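Local coordinates for periplasmic divalent cation tolerance protein (Xylella fastidiosa, PDB 2NUH) that belongs to the CutA family of divalent cation tolerance proteins and may bind copper ions, although its function in the bacterium is not established, at residues L30-T35 against L98-T103; V41-W46 against I50-E55. All coordinates share one frame; numbering follows the deposited sequence. Where two conformers were deposited one is given.

Interaction 1 (L30-T35 against L98-T103); sequences LAACVT and LTWINT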
ATOM      1  N   LEU A  30      -0.648   0.581 -11.126  1.00 12.84           N
ATOM      2  CA  LEU A  30       0.535   0.421 -10.301  1.00 12.51           C
ATOM      3  C   LEU A  30       0.339  -0.683  -9.287  1.00 12.71           C
ATOM      4  O   LEU A  30       1.297  -1.190  -8.722  1.00 12.84           O
ATOM      5  CB  LEU A  30       0.866   1.726  -9.590  1.00 12.54           C
ATOM      6  CG  LEU A  30       1.102   2.890 -10.540  1.00 13.32           C
ATOM      7  CD1 LEU A  30       1.451   4.106  -9.736  1.00 13.56           C
ATOM      8  CD2 LEU A  30       2.212   2.596 -11.539  1.00 15.14           C
ATOM      9  N   ALA A  31      -0.920  -1.029  -9.053  1.00 12.32           N
ATOM     10  CA  ALA A  31      -1.263  -2.120  -8.161  1.00 12.49           C
ATOM     11  C   ALA A  31      -2.487  -2.780  -8.743  1.00 12.32           C
ATOM     12  O   ALA A  31      -3.301  -2.116  -9.372  1.00 12.67           O
ATOM     13  CB  ALA A  31      -1.560  -1.590  -6.775  1.00 12.66           C
ATOM     14  N   ALA A  32      -2.609  -4.093  -8.560  1.00 12.24           N
ATOM     15  CA  ALA A  32      -3.785  -4.795  -9.045  1.00 12.79           C
ATOM     16  C   ALA A  32      -4.948  -4.605  -8.087  1.00 12.79           C
ATOM     17  O   ALA A  32      -6.096  -4.642  -8.474  1.00 13.04           O
ATOM     18  CB  ALA A  32      -3.494  -6.240  -9.194  1.00 12.79           C
ATOM     19  N   CYS A  33      -4.640  -4.421  -6.814  1.00 13.35           N
ATOM     20  CA  CYS A  33      -5.694  -4.241  -5.839  1.00 13.81           C
ATOM     21  C   CYS A  33      -5.092  -3.640  -4.600  1.00 12.30           C
ATOM     22  O   CYS A  33      -3.904  -3.790  -4.330  1.00 12.30           O
ATOM     23  CB  CYS A  33      -6.426  -5.568  -5.563  1.00 15.16           C
ATOM     24  SG  CYS A  33      -7.255  -5.802  -3.951  0.50 16.19           S
ATOM     25  N   VAL A  34      -5.922  -2.918  -3.868  1.00 11.27           N
ATOM     26  CA  VAL A  34      -5.497  -2.370  -2.593  1.00 11.03           C
ATOM     27  C   VAL A  34      -6.580  -2.659  -1.589  1.00 10.79           C
ATOM     28  O   VAL A  34      -7.757  -2.370  -1.844  1.00 10.61           O
ATOM     29  CB  VAL A  34      -5.276  -0.854  -2.664  1.00 10.60           C
ATOM     30  CG1 VAL A  34      -4.915  -0.321  -1.288  1.00 12.03           C
ATOM     31  CG2 VAL A  34      -4.178  -0.520  -3.670  1.00 12.20           C
ATOM     32  N   THR A  35      -6.197  -3.255  -0.461  1.00 10.28           N
ATOM     33  CA  THR A  35      -7.142  -3.517   0.600  1.00 10.94           C
ATOM     34  C   THR A  35      -6.896  -2.563   1.743  1.00 11.26           C
ATOM     35  O   THR A  35      -5.758  -2.352   2.158  1.00 11.51           O
ATOM     36  CB  THR A  35      -7.005  -4.963   1.072  1.00 11.34           C
ATOM     37  OG1 THR A  35      -7.294  -5.821  -0.038  1.00 12.43           O
ATOM     38  CG2 THR A  35      -7.961  -5.279   2.216  1.00 12.28           C
ATOM     39  N   LEU A  98      -1.731 -14.867  -8.902  1.00 14.24           N
ATOM     40  CA  LEU A  98      -0.487 -14.177  -9.217  1.00 15.17           C
ATOM     41  C   LEU A  98      -0.511 -13.698 -10.656  1.00 16.00           C
ATOM     42  O   LEU A  98      -0.095 -12.571 -10.950  1.00 16.66           O
ATOM     43  CB  LEU A  98       0.697 -15.097  -8.985  1.00 15.63           C
ATOM     44  CG  LEU A  98       0.834 -15.678  -7.582  1.00 15.61           C
ATOM     45  CD1 LEU A  98       1.936 -16.723  -7.602  1.00 17.37           C
ATOM     46  CD2 LEU A  98       1.123 -14.618  -6.528  1.00 18.54           C
ATOM     47  N   THR A  99      -1.029 -14.529 -11.556  1.00 16.29           N
ATOM     48  CA  THR A  99      -1.132 -14.137 -12.957  1.00 16.99           C
ATOM     49  C   THR A  99      -2.059 -12.937 -13.104  1.00 16.89           C
ATOM     50  O   THR A  99      -1.765 -12.003 -13.849  1.00 17.24           O
ATOM     51  CB  THR A  99      -1.599 -15.315 -13.831  1.00 17.38           C
ATOM     52  OG1 THR A  99      -0.570 -16.309 -13.822  1.00 18.92           O
ATOM     53  CG2 THR A  99      -1.866 -14.874 -15.276  1.00 18.46           C
ATOM     54  N   TRP A 100      -3.178 -12.953 -12.389  1.00 16.42           N
ATOM     55  CA  TRP A 100      -4.115 -11.832 -12.443  1.00 16.14           C
ATOM     56  C   TRP A 100      -3.470 -10.516 -11.985  1.00 16.10           C
ATOM     57  O   TRP A 100      -3.626  -9.482 -12.639  1.00 15.83           O
ATOM     58  CB  TRP A 100      -5.375 -12.145 -11.633  1.00 16.33           C
ATOM     59  CG  TRP A 100      -6.285 -10.982 -11.520  1.00 16.47           C
ATOM     60  CD1 TRP A 100      -7.193 -10.550 -12.449  1.00 17.56           C
ATOM     61  CD2 TRP A 100      -6.363 -10.070 -10.424  1.00 16.44           C
ATOM     62  NE1 TRP A 100      -7.838  -9.422 -11.989  1.00 19.37           N
ATOM     63  CE2 TRP A 100      -7.349  -9.108 -10.747  1.00 17.56           C
ATOM     64  CE3 TRP A 100      -5.702  -9.974  -9.194  1.00 15.70           C
ATOM     65  CZ2 TRP A 100      -7.684  -8.058  -9.880  1.00 17.76           C
ATOM     66  CZ3 TRP A 100      -6.035  -8.926  -8.333  1.00 16.94           C
ATOM     67  CH2 TRP A 100      -7.017  -7.987  -8.684  1.00 17.56           C
ATOM     68  N   ILE A 101      -2.721 -10.556 -10.890  1.00 15.90           N
ATOM     69  CA  ILE A 101      -2.045  -9.353 -10.419  1.00 16.23           C
ATOM     70  C   ILE A 101      -1.189  -8.818 -11.538  1.00 17.11           C
ATOM     71  O   ILE A 101      -1.254  -7.634 -11.871  1.00 17.12           O
ATOM     72  CB  ILE A 101      -1.182  -9.633  -9.184  1.00 15.87           C
ATOM     73  CG1 ILE A 101      -2.088  -9.867  -7.983  1.00 16.37           C
ATOM     74  CG2 ILE A 101      -0.223  -8.455  -8.913  1.00 16.43           C
ATOM     75  CD1 ILE A 101      -1.364 -10.345  -6.765  1.00 18.11           C
ATOM     76  N   ASN A 102      -0.416  -9.711 -12.147  1.00 17.47           N
ATOM     77  CA  ASN A 102       0.532  -9.301 -13.164  1.00 18.84           C
ATOM     78  C   ASN A 102      -0.153  -8.788 -14.406  1.00 19.56           C
ATOM     79  O   ASN A 102       0.267  -7.776 -14.961  1.00 20.18           O
ATOM     80  CB  ASN A 102       1.484 -10.446 -13.510  1.00 18.95           C
ATOM     81  CG  ASN A 102       2.551 -10.636 -12.461  1.00 21.08           C
ATOM     82  OD1 ASN A 102       3.256  -9.698 -12.117  1.00 24.04           O
ATOM     83  ND2 ASN A 102       2.682 -11.856 -11.948  1.00 22.86           N
ATOM     84  N   THR A 103      -1.205  -9.476 -14.845  1.00 19.90           N
ATOM     85  CA  THR A 103      -1.887  -9.081 -16.077  1.00 20.70           C
ATOM     86  C   THR A 103      -2.660  -7.779 -15.904  1.00 20.42           C
ATOM     87  O   THR A 103      -2.846  -7.029 -16.864  1.00 21.12           O
ATOM     88  CB  THR A 103      -2.799 -10.187 -16.632  1.00 21.05           C
ATOM     89  OG1 THR A 103      -3.782 -10.537 -15.656  1.00 23.18           O
ATOM     90  CG2 THR A 103      -1.971 -11.416 -16.982  1.00 22.56           C
TER
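Ala32 and Ile101 mark the closest backbone approach, their CA atoms 5.1 Å apart, where the chain entering strand 33-38 meets the side of helix 95-105. In the ferredoxin-like fold of CutA this C-terminal helix closes against the end of the sheet, and its contact with 30-35 is small and made by van der Waals packing. Ala32 makes the central contact: its CB points at the helix and comes within 3.6 Å of Ile101 CA, a closeness that the short methyl allows. The branched Ile101 lies alongside, with its CG2 4.0 Å from Ala32 CB, while its side chain also reaches Val5 at the start of strand 5-12.

Trp100 covers the other flank of the methyl. With CG anti to the backbone N (chi1 173°), the indole swings off the helix towards 32-33, and Ala32 CB makes an off-centre CH-pi contact with the six-membered ring, 4.2 Å from its centroid. The broad ring thus spans two residues of the opposing chain. Ala32 O approaches the same ring obliquely, 3.5 Å from CH2. Beyond it, Cys33 CB sits at the ring edge, in its plane, 4.0 Å from Trp100 CH2.

Interaction 2 (V41-W46 against I50-E55); sequences VSTYRW and IETTQE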
ATOM      1  N   VAL A  41      -4.732   1.591  14.793  1.00 13.25           N
ATOM      2  CA  VAL A  41      -4.097   2.582  15.638  1.00 13.59           C
ATOM      3  C   VAL A  41      -2.626   2.296  15.581  1.00 13.48           C
ATOM      4  O   VAL A  41      -2.199   1.159  15.785  1.00 13.53           O
ATOM      5  CB  VAL A  41      -4.584   2.501  17.092  1.00 14.46           C
ATOM      6  CG1 VAL A  41      -3.784   3.437  17.985  1.00 15.49           C
ATOM      7  CG2 VAL A  41      -6.059   2.858  17.169  1.00 15.74           C
ATOM      8  N   SER A  42      -1.843   3.321  15.277  1.00 12.79           N
ATOM      9  CA  SER A  42      -0.403   3.173  15.254  1.00 13.27           C
ATOM     10  C   SER A  42       0.229   3.940  16.388  1.00 13.50           C
ATOM     11  O   SER A  42      -0.171   5.040  16.698  1.00 14.29           O
ATOM     12  CB  SER A  42       0.153   3.655  13.934  1.00 13.57           C
ATOM     13  OG  SER A  42      -0.320   2.801  12.908  1.00 16.20           O
ATOM     14  N   THR A  43       1.217   3.318  17.006  1.00 13.07           N
ATOM     15  CA  THR A  43       1.936   3.903  18.117  1.00 13.67           C
ATOM     16  C   THR A  43       3.374   4.057  17.676  1.00 14.82           C
ATOM     17  O   THR A  43       3.958   3.129  17.128  1.00 13.88           O
ATOM     18  CB  THR A  43       1.857   2.978  19.325  1.00 13.90           C
ATOM     19  OG1 THR A  43       0.482   2.799  19.681  1.00 14.17           O
ATOM     20  CG2 THR A  43       2.605   3.571  20.531  1.00 14.33           C
ATOM     21  N   TYR A  44       3.919   5.251  17.893  1.00 17.10           N
ATOM     22  CA  TYR A  44       5.270   5.575  17.483  1.00 20.20           C
ATOM     23  C   TYR A  44       5.707   6.764  18.316  1.00 21.83           C
ATOM     24  O   TYR A  44       4.901   7.347  19.048  1.00 21.80           O
ATOM     25  CB  TYR A  44       5.298   5.934  15.988  1.00 21.50           C
ATOM     26  CG  TYR A  44       4.333   7.041  15.635  1.00 23.15           C
ATOM     27  CD1 TYR A  44       2.989   6.766  15.406  1.00 24.51           C
ATOM     28  CD2 TYR A  44       4.761   8.365  15.544  1.00 23.88           C
ATOM     29  CE1 TYR A  44       2.098   7.771  15.105  1.00 25.64           C
ATOM     30  CE2 TYR A  44       3.870   9.382  15.236  1.00 25.60           C
ATOM     31  CZ  TYR A  44       2.541   9.075  15.021  1.00 25.23           C
ATOM     32  OH  TYR A  44       1.642  10.069  14.711  1.00 26.56           O
ATOM     33  N   ARG A  45       6.979   7.109  18.216  1.00 24.40           N
ATOM     34  CA  ARG A  45       7.507   8.255  18.924  1.00 26.99           C
ATOM     35  C   ARG A  45       7.499   9.449  17.990  1.00 28.71           C
ATOM     36  O   ARG A  45       7.869   9.331  16.824  1.00 28.74           O
ATOM     37  CB  ARG A  45       8.925   7.953  19.396  1.00 27.30           C
ATOM     38  CG  ARG A  45       9.643   9.092  20.105  1.00 28.84           C
ATOM     39  CD  ARG A  45      11.065   8.684  20.453  1.00 31.45           C
ATOM     40  NE  ARG A  45      11.082   7.589  21.419  1.00 32.66           N
ATOM     41  CZ  ARG A  45      11.215   6.300  21.107  1.00 33.10           C
ATOM     42  NH1 ARG A  45      11.364   5.917  19.842  1.00 33.75           N
ATOM     43  NH2 ARG A  45      11.209   5.393  22.071  1.00 33.70           N
ATOM     44  N   TRP A  46       7.056  10.592  18.504  1.00 31.11           N
ATOM     45  CA  TRP A  46       7.160  11.844  17.767  1.00 33.33           C
ATOM     46  C   TRP A  46       7.801  12.876  18.686  1.00 34.19           C
ATOM     47  O   TRP A  46       7.167  13.366  19.626  1.00 34.52           O
ATOM     48  CB  TRP A  46       5.791  12.290  17.244  1.00 34.25           C
ATOM     49  CG  TRP A  46       5.847  13.326  16.153  1.00 35.47           C
ATOM     50  CD1 TRP A  46       6.863  13.532  15.260  1.00 36.22           C
ATOM     51  CD2 TRP A  46       4.823  14.273  15.819  1.00 36.49           C
ATOM     52  NE1 TRP A  46       6.542  14.560  14.405  1.00 37.02           N
ATOM     53  CE2 TRP A  46       5.297  15.033  14.725  1.00 36.79           C
ATOM     54  CE3 TRP A  46       3.554  14.560  16.342  1.00 37.13           C
ATOM     55  CZ2 TRP A  46       4.545  16.062  14.143  1.00 36.59           C
ATOM     56  CZ3 TRP A  46       2.807  15.584  15.763  1.00 36.43           C
ATOM     57  CH2 TRP A  46       3.306  16.321  14.675  1.00 36.38           C
ATOM     58  N   ILE A  50       5.398   9.459  23.180  1.00 30.88           N
ATOM     59  CA  ILE A  50       4.713   8.315  22.590  1.00 29.78           C
ATOM     60  C   ILE A  50       3.388   8.834  22.056  1.00 28.95           C
ATOM     61  O   ILE A  50       2.574   9.383  22.805  1.00 29.00           O
ATOM     62  CB  ILE A  50       4.501   7.157  23.597  1.00 29.79           C
ATOM     63  CG1 ILE A  50       5.848   6.608  24.088  1.00 30.13           C
ATOM     64  CG2 ILE A  50       3.662   6.032  22.982  1.00 29.96           C
ATOM     65  CD1 ILE A  50       6.865   6.280  22.978  1.00 30.43           C
ATOM     66  N   GLU A  51       3.202   8.686  20.750  1.00 27.57           N
ATOM     67  CA  GLU A  51       2.011   9.174  20.085  1.00 26.20           C
ATOM     68  C   GLU A  51       1.249   8.016  19.483  1.00 24.94           C
ATOM     69  O   GLU A  51       1.846   7.006  19.084  1.00 23.52           O
ATOM     70  CB  GLU A  51       2.385  10.166  18.985  1.00 26.90           C
ATOM     71  CG  GLU A  51       2.849  11.520  19.494  1.00 29.06           C
ATOM     72  CD  GLU A  51       1.700  12.464  19.752  1.00 32.02           C
ATOM     73  OE1 GLU A  51       1.538  13.411  18.955  1.00 35.31           O
ATOM     74  OE2 GLU A  51       0.954  12.259  20.737  1.00 33.33           O
ATOM     75  N   THR A  52      -0.070   8.161  19.440  1.00 23.28           N
ATOM     76  CA  THR A  52      -0.926   7.208  18.759  1.00 22.59           C
ATOM     77  C   THR A  52      -1.741   7.967  17.741  1.00 21.42           C
ATOM     78  O   THR A  52      -2.140   9.113  17.966  1.00 21.66           O
ATOM     79  CB  THR A  52      -1.872   6.451  19.712  1.00 22.51           C
ATOM     80  OG1 THR A  52      -2.746   7.378  20.374  1.00 24.11           O
ATOM     81  CG2 THR A  52      -1.089   5.666  20.747  1.00 23.60           C
ATOM     82  N   THR A  53      -1.978   7.329  16.608  1.00 19.14           N
ATOM     83  CA  THR A  53      -2.749   7.957  15.559  1.00 18.33           C
ATOM     84  C   THR A  53      -3.677   6.915  14.990  1.00 16.69           C
ATOM     85  O   THR A  53      -3.283   5.770  14.786  1.00 14.55           O
ATOM     86  CB  THR A  53      -1.839   8.558  14.463  1.00 18.84           C
ATOM     87  OG1 THR A  53      -2.632   9.221  13.468  1.00 22.64           O
ATOM     88  CG2 THR A  53      -0.988   7.504  13.811  1.00 20.40           C
ATOM     89  N   GLN A  54      -4.916   7.313  14.752  1.00 15.74           N
ATOM     90  CA  GLN A  54      -5.887   6.449  14.107  1.00 16.93           C
ATOM     91  C   GLN A  54      -5.536   6.404  12.642  1.00 16.06           C
ATOM     92  O   GLN A  54      -5.225   7.433  12.038  1.00 16.48           O
ATOM     93  CB  GLN A  54      -7.299   7.004  14.291  1.00 17.28           C
ATOM     94  CG  GLN A  54      -7.729   7.087  15.754  1.00 19.94           C
ATOM     95  CD  GLN A  54      -9.085   7.735  15.940  1.00 20.30           C
ATOM     96  OE1 GLN A  54      -9.437   8.685  15.239  1.00 26.38           O
ATOM     97  NE2 GLN A  54      -9.848   7.236  16.905  1.00 25.80           N
ATOM     98  N   GLU A  55      -5.562   5.208  12.073  1.00 14.55           N
ATOM     99  CA  GLU A  55      -5.154   5.044  10.695  1.00 14.22           C
ATOM    100  C   GLU A  55      -5.993   4.000   9.996  1.00 13.16           C
ATOM    101  O   GLU A  55      -6.772   3.282  10.614  1.00 13.13           O
ATOM    102  CB  GLU A  55      -3.690   4.618  10.629  1.00 14.64           C
ATOM    103  CG  GLU A  55      -2.732   5.646  11.158  1.00 16.07           C
ATOM    104  CD  GLU A  55      -1.335   5.374  10.695  1.00 17.59           C
ATOM    105  OE1 GLU A  55      -0.760   4.350  11.100  1.00 17.64           O
ATOM    106  OE2 GLU A  55      -0.820   6.149   9.873  1.00 20.28           O
TER
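Residues Val41-Arg45 and Ile50-Gln54 pair as the two antiparallel arms of a beta hairpin that projects from the body of the domain, a largely surface contact whose centre lies about 18 Å from the centre of the chain. The strand axes approach to 4.6 Å at 156°, a twisted pairing. Two hydrogen-bonded pairs hold it, each with two N-H...O bonds, one in each direction: Ser42 with Thr53, where Ser42 N reaches Thr53 O at 2.9 Å, and Tyr44 with Glu51, where Glu51 N meets Tyr44 O at 2.8 Å. Between and beyond them lie the non-hydrogen-bonded pairs Val41-Gln54, Thr43-Thr52 and Arg45-Ile50.

Beta-branched residues suit such extended strands. On the face of Thr43 and Ile50, the CG2 methyls of these two residues meet diagonally at 3.6 Å. In the ferredoxin-like CutA fold the hairpin extends the central sheet, because strand 50-63 runs on into it.

The other face carries Ser42, Tyr44, Glu51 and Thr53. Tyr44 CG stands between the backbone N and the carbonyl carbon (chi1 55°), which folds the ring back across the partner strand: one face lies over Glu51 O, and at its edge CE1 touches Thr53 CG2 at 3.4 Å. Farther out, Glu51 bends at chi2 and brings its carboxylate beside the Trp46 indole, the two planes only 12° apart. OE1 lies at the ring edge, 3.5 Å from Trp46 CE3, where weakly positive ring hydrogens could favour a carboxylate oxygen. At the inner end, Ser42 OG is modelled 2.4 Å from Glu55 OE1, in the sense of a donor to the carboxylate, but so short a separation makes the details doubtful. Glu55 is buried, and its other oxygen, OE2, is hydrogen-bonded to Tyr80 OH and Thr11 OG1.

In the fold
From the N terminus the chain runs through strand 5-12 and helix 15-27 before reaching 30-35, the first half of interaction 1. Strand 33-38 then leads directly into strand 40-45, which turns back through four residues, 46-49, into strand 50-63; interaction 2 closes this short hairpin. Helix 67-77 and strand 86-89 follow, and only then does helix 95-105 return to 30-35, closing a loop of 62 intervening residues with the hairpin nested inside it. The contacts lie on opposite sides of the chain's centre, their own centres about 30 Å apart. Strand 50-63 joins them: it pairs with 40-45 at its start and with 33-38 farther along.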